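Local coordinates for glycerol uptake operon antiterminator-related protein (Thermotoga maritima, PDB 1VKF) that belongs to the glycerol-3-phosphate responsive antiterminator family and probably takes part in controlling transcription by antitermination, at residues Asp62-Asn67 and Pro92-Val97; Ala75-Lys80 and Asn101-Val106. All blocks are in the same frame, centred on the assembly; numbering follows the deposited sequence.

Contact 1: Asp62-Asn67 and Pro92-Val97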
loop_
_atom_site.group_PDB
_atom_site.type_symbol
_atom_site.label_atom_id
_atom_site.label_comp_id
_atom_site.label_asym_id
_atom_site.label_seq_id
_atom_site.Cartn_x
_atom_site.Cartn_y
_atom_site.Cartn_z
ATOM N N ASP A 62 -0.114 5.947 -3.346
ATOM C CA ASP A 62 -1.127 5.323 -4.224
ATOM C C ASP A 62 -1.320 6.214 -5.433
ATOM O O ASP A 62 -2.021 7.219 -5.387
ATOM C CB ASP A 62 -2.467 5.145 -3.521
ATOM C CG ASP A 62 -3.458 4.376 -4.383
ATOM O OD1 ASP A 62 -3.285 4.346 -5.611
ATOM O OD2 ASP A 62 -4.453 3.775 -3.915
HETATM N N MSE A 63 -0.618 5.881 -6.489
HETATM C CA MSE A 63 -0.530 6.699 -7.676
HETATM C C MSE A 63 -1.898 6.786 -8.368
HETATM O O MSE A 63 -2.212 7.771 -9.054
HETATM C CB MSE A 63 0.590 6.230 -8.573
HETATM C CG MSE A 63 0.310 4.932 -9.212
HETATM SE SE MSE A 63 1.743 4.403 -10.426
HETATM C CE MSE A 63 1.287 5.675 -11.947
ATOM N N ASP A 64 -2.774 5.818 -8.087
ATOM C CA ASP A 64 -4.092 5.846 -8.707
ATOM C C ASP A 64 -4.998 6.920 -8.142
ATOM O O ASP A 64 -6.034 7.211 -8.751
ATOM C CB ASP A 64 -4.818 4.511 -8.490
ATOM C CG ASP A 64 -4.073 3.309 -8.984
ATOM O OD1 ASP A 64 -3.157 3.386 -9.833
ATOM O OD2 ASP A 64 -4.427 2.159 -8.578
ATOM N N PHE A 65 -4.639 7.507 -6.997
ATOM C CA PHE A 65 -5.476 8.512 -6.351
ATOM C C PHE A 65 -4.786 9.878 -6.193
ATOM O O PHE A 65 -5.236 10.724 -5.413
ATOM C CB PHE A 65 -6.014 7.945 -5.031
ATOM C CG PHE A 65 -7.017 6.832 -5.234
ATOM C CD1 PHE A 65 -8.376 7.103 -5.333
ATOM C CD2 PHE A 65 -6.591 5.533 -5.418
ATOM C CE1 PHE A 65 -9.294 6.063 -5.560
ATOM C CE2 PHE A 65 -7.471 4.501 -5.636
ATOM C CZ PHE A 65 -8.839 4.766 -5.715
ATOM N N VAL A 66 -3.728 10.111 -6.981
ATOM C CA VAL A 66 -3.075 11.423 -7.044
ATOM C C VAL A 66 -3.871 12.185 -8.120
ATOM O O VAL A 66 -3.793 11.848 -9.334
ATOM C CB VAL A 66 -1.596 11.311 -7.456
ATOM C CG1 VAL A 66 -0.972 12.676 -7.613
ATOM C CG2 VAL A 66 -0.781 10.453 -6.468
ATOM N N ASN A 67 -4.734 13.087 -7.666
ATOM C CA ASN A 67 -5.580 13.860 -8.558
ATOM C C ASN A 67 -4.751 14.610 -9.587
ATOM O O ASN A 67 -3.798 15.321 -9.244
ATOM C CB ASN A 67 -6.400 14.852 -7.820
ATOM C CG ASN A 67 -7.595 14.223 -7.076
ATOM O OD1 ASN A 67 -7.933 13.073 -7.280
ATOM N ND2 ASN A 67 -8.248 15.021 -6.266
ATOM N N PRO A 92 -1.980 -3.569 -13.099
ATOM C CA PRO A 92 -0.803 -4.401 -13.397
ATOM C C PRO A 92 0.231 -3.752 -14.296
ATOM O O PRO A 92 1.432 -3.975 -14.074
ATOM C CB PRO A 92 -1.405 -5.634 -14.098
ATOM C CG PRO A 92 -2.766 -5.669 -13.657
ATOM C CD PRO A 92 -3.236 -4.286 -13.396
ATOM N N LYS A 93 -0.192 -2.967 -15.272
ATOM C CA LYS A 93 0.749 -2.291 -16.149
ATOM C C LYS A 93 1.619 -1.285 -15.382
ATOM O O LYS A 93 2.797 -1.163 -15.668
ATOM C CB LYS A 93 0.022 -1.594 -17.309
ATOM C CG LYS A 93 -0.825 -2.523 -18.167
ATOM N N ASN A 94 1.043 -0.545 -14.417
ATOM C CA ASN A 94 1.829 0.386 -13.596
ATOM C C ASN A 94 2.827 -0.416 -12.778
ATOM O O ASN A 94 3.984 -0.035 -12.620
ATOM C CB ASN A 94 0.951 1.166 -12.619
ATOM C CG ASN A 94 0.210 2.349 -13.257
ATOM O OD1 ASN A 94 0.580 2.813 -14.339
ATOM N ND2 ASN A 94 -0.848 2.848 -12.564
ATOM N N TYR A 95 2.374 -1.557 -12.239
ATOM C CA TYR A 95 3.236 -2.402 -11.434
ATOM C C TYR A 95 4.446 -2.888 -12.253
ATOM O O TYR A 95 5.579 -2.724 -11.801
ATOM C CB TYR A 95 2.444 -3.613 -10.880
ATOM C CG TYR A 95 3.310 -4.475 -10.007
ATOM C CD1 TYR A 95 3.441 -4.183 -8.678
ATOM C CD2 TYR A 95 4.052 -5.516 -10.527
ATOM C CE1 TYR A 95 4.221 -4.883 -7.860
ATOM C CE2 TYR A 95 4.902 -6.255 -9.689
ATOM C CZ TYR A 95 4.973 -5.881 -8.345
ATOM O OH TYR A 95 5.715 -6.547 -7.411
ATOM N N VAL A 96 4.210 -3.416 -13.458
ATOM C CA VAL A 96 5.294 -3.968 -14.281
ATOM C C VAL A 96 6.279 -2.840 -14.645
ATOM O O VAL A 96 7.490 -3.026 -14.615
ATOM C CB VAL A 96 4.792 -4.705 -15.583
ATOM C CG1 VAL A 96 5.954 -5.177 -16.434
ATOM C CG2 VAL A 96 3.951 -5.919 -15.218
ATOM N N VAL A 97 5.764 -1.671 -14.967
ATOM C CA VAL A 97 6.604 -0.591 -15.406
ATOM C C VAL A 97 7.440 -0.102 -14.211
ATOM O O VAL A 97 8.598 0.241 -14.356
ATOM C CB VAL A 97 5.747 0.568 -16.039
ATOM C CG1 VAL A 97 6.609 1.790 -16.274
ATOM C CG2 VAL A 97 5.148 0.125 -17.341
HETATM O O HOH W 1 -2.727 4.917 -12.243
#
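Selenomethionine Met63 reaches across to Asn94 with the last two atoms of its chain, and this is the dense part of the contact. Its methyl CE lies 3.7 Å from Asn94 CG, while SE is 3.8 Å from the same carbon; both lie over the same face of the amide. Two torsions account for the placement: chi1 of 70° sets CG between the backbone N and the carbonyl carbon, and chi3 of -75° folds the methyl down against the amide. Behind it, Ala75 and Ile76 of helix 73-82 back the Met63 side chain. The short 3-10 turn at 63-64 follows strand 58-62, and Asn94 sits in the first turn of helix 92-100, so the contact joins two successive beta-alpha units at the C-terminal end of a TIM-barrel sheet. On its other flank the packing gives way to a wetter, polar arrangement around the partly exposed Asp64. Asp64 OD1 and Asn94 ND2 are 3.6 Å apart, with the carboxylate and amide planes turned 36° from one another, and a water fills the role of intermediary: it donates to Asp64 OD1 at 2.9 Å and accepts from Asn94 ND2 at 2.8 Å. Thr89 OG1 bonds to both of those atoms as well, giving a second bridge, and Gly72 N binds Asn94 OD1, which fixes the rotation of the amide. Asp64 is steadied in turn by Ile90 N at OD2, and its backbone N closes an Asx turn onto Asp62 OD1 at 2.9 Å.

Contact 2: Ala75-Lys80 and Asn101-Val106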
loop_
_atom_site.group_PDB
_atom_site.type_symbol
_atom_site.label_atom_id
_atom_site.label_comp_id
_atom_site.label_asym_id
_atom_site.label_seq_id
_atom_site.Cartn_x
_atom_site.Cartn_y
_atom_site.Cartn_z
ATOM N N ALA A 75 4.122 8.899 -15.422
ATOM C CA ALA A 75 3.470 9.101 -14.136
ATOM C C ALA A 75 4.256 8.501 -12.983
ATOM O O ALA A 75 4.457 9.132 -11.940
ATOM C CB ALA A 75 2.058 8.574 -14.145
ATOM N N ILE A 76 4.757 7.285 -13.178
ATOM C CA ILE A 76 5.531 6.620 -12.115
ATOM C C ILE A 76 6.835 7.377 -11.826
ATOM O O ILE A 76 7.179 7.613 -10.646
ATOM C CB ILE A 76 5.857 5.158 -12.493
ATOM C CG1 ILE A 76 4.615 4.274 -12.569
ATOM C CG2 ILE A 76 6.868 4.587 -11.523
ATOM C CD1 ILE A 76 4.785 3.085 -13.489
ATOM N N LEU A 77 7.528 7.811 -12.889
ATOM C CA LEU A 77 8.747 8.622 -12.762
ATOM C C LEU A 77 8.462 9.977 -12.112
ATOM O O LEU A 77 9.303 10.446 -11.347
ATOM C CB LEU A 77 9.469 8.844 -14.096
ATOM C CG LEU A 77 10.027 7.545 -14.658
ATOM C CD1 LEU A 77 10.612 7.784 -16.042
ATOM C CD2 LEU A 77 11.019 6.919 -13.690
ATOM N N PHE A 78 7.279 10.606 -12.321
ATOM C CA PHE A 78 6.907 11.797 -11.652
ATOM C C PHE A 78 6.761 11.609 -10.153
ATOM O O PHE A 78 7.238 12.434 -9.372
ATOM C CB PHE A 78 5.564 12.299 -12.231
ATOM C CG PHE A 78 5.058 13.556 -11.633
ATOM C CD1 PHE A 78 4.285 13.477 -10.514
ATOM C CD2 PHE A 78 5.397 14.778 -12.190
ATOM C CE1 PHE A 78 3.778 14.651 -9.918
ATOM C CE2 PHE A 78 4.891 15.963 -11.630
ATOM C CZ PHE A 78 4.102 15.883 -10.483
ATOM N N VAL A 79 6.140 10.497 -9.765
ATOM C CA VAL A 79 5.948 10.208 -8.373
ATOM C C VAL A 79 7.351 9.934 -7.716
ATOM O O VAL A 79 7.590 10.376 -6.585
ATOM C CB VAL A 79 4.958 9.010 -8.207
ATOM C CG1 VAL A 79 4.934 8.561 -6.776
ATOM C CG2 VAL A 79 3.580 9.462 -8.671
ATOM N N LYS A 80 8.249 9.243 -8.412
ATOM C CA LYS A 80 9.603 9.066 -7.914
ATOM C C LYS A 80 10.340 10.403 -7.744
ATOM O O LYS A 80 10.925 10.680 -6.674
ATOM C CB LYS A 80 10.388 8.089 -8.810
ATOM C CG LYS A 80 11.785 7.746 -8.292
ATOM C CD LYS A 80 11.669 6.744 -7.134
ATOM C CE LYS A 80 13.033 6.231 -6.654
ATOM N NZ LYS A 80 13.532 7.079 -5.538
ATOM N N ASN A 101 11.687 -0.279 -13.909
ATOM C CA ASN A 101 12.482 0.907 -13.631
ATOM C C ASN A 101 13.129 0.905 -12.252
ATOM O O ASN A 101 13.695 1.930 -11.826
ATOM C CB ASN A 101 11.604 2.150 -13.789
ATOM C CG ASN A 101 11.392 2.519 -15.224
ATOM O OD1 ASN A 101 12.294 3.117 -15.837
ATOM N ND2 ASN A 101 10.234 2.130 -15.805
ATOM N N GLY A 102 13.021 -0.227 -11.545
ATOM C CA GLY A 102 13.666 -0.391 -10.248
ATOM C C GLY A 102 13.007 0.348 -9.106
ATOM O O GLY A 102 13.636 0.614 -8.083
ATOM N N ILE A 103 11.707 0.615 -9.259
ATOM C CA ILE A 103 10.921 1.351 -8.297
ATOM C C ILE A 103 10.066 0.348 -7.481
ATOM O O ILE A 103 9.264 -0.390 -8.044
ATOM C CB ILE A 103 10.067 2.344 -9.033
ATOM C CG1 ILE A 103 10.984 3.412 -9.689
ATOM C CG2 ILE A 103 9.103 3.007 -8.083
ATOM C CD1 ILE A 103 10.354 4.192 -10.796
ATOM N N PRO A 104 10.271 0.294 -6.169
ATOM C CA PRO A 104 9.407 -0.521 -5.291
ATOM C C PRO A 104 7.918 -0.271 -5.547
ATOM O O PRO A 104 7.453 0.881 -5.747
ATOM C CB PRO A 104 9.797 -0.046 -3.898
ATOM C CG PRO A 104 11.235 0.417 -4.065
ATOM C CD PRO A 104 11.335 0.977 -5.410
ATOM N N ALA A 105 7.164 -1.365 -5.563
ATOM C CA ALA A 105 5.762 -1.291 -5.908
ATOM C C ALA A 105 4.949 -2.319 -5.125
ATOM O O ALA A 105 5.448 -3.436 -4.868
ATOM C CB ALA A 105 5.563 -1.485 -7.397
ATOM N N VAL A 106 3.737 -1.902 -4.748
ATOM C CA VAL A 106 2.784 -2.765 -4.122
ATOM C C VAL A 106 1.560 -2.862 -5.026
ATOM O O VAL A 106 1.009 -1.841 -5.413
ATOM C CB VAL A 106 2.365 -2.233 -2.741
ATOM C CG1 VAL A 106 1.376 -3.147 -2.108
ATOM C CG2 VAL A 106 3.606 -2.111 -1.852
#
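Asn101 ND2 is gripped twice, by Glu73 OE2 at the start of helix 73-82 and by Val97 O of the helix that Asn101 follows, which ties the end of one helix to the beginning of the other. Beside this polar link, where the CA atoms of Leu77 and Asn101 are 8.6 Å apart, the contact becomes apolar and converges on Ile103. Its CD1 meets Ile76 CG2 at 3.6 Å and Leu77 CD2 at 4.0 Å, so a single methyl end touches two neighbouring helix side chains; the Leu77 chain crosses that of Ile103 at about a right angle. The nearly extended second torsion of Ile103 (chi2 161°) carries CD1 out to this position. Toward solvent, Lys80 adds only its aliphatic part, with CD 4.3 Å from Ile103 CG1. The backbone delivers Ile103 here by a Schellman motif: Gly102, with phi 75°, is the C-prime residue, Ile103 N bonds to Ala98 O and Gly102 N to Lys99 O. The chain then enters strand 105-110, making this the alpha-to-beta connection of a (beta/alpha)8, or TIM-barrel, fold, packed against the preceding outer helix.

Contacts 1 and 2 have centres about 8 Å apart and interleave along the chain, in the order 62-67, 75-80, 92-97, 101-106. Each joins the same two successive beta-alpha units of the barrel: residues 62-67 lead into helix 73-82, and helix 92-100 leads into 101-106. Contact 1 lies where strands hand over to helices, contact 2 where helix 92-100 returns to the sheet. Ile76 connects them directly, its CG1 lying 3.6 Å from Met63 SE and its CD1 3.6 Å from Val97 CG1. The second unit thus meets the first near both ends of helix 92-100, through the 62-67 turn at its start and helix 73-82 just beyond its end, as neighbouring units of a TIM barrel do.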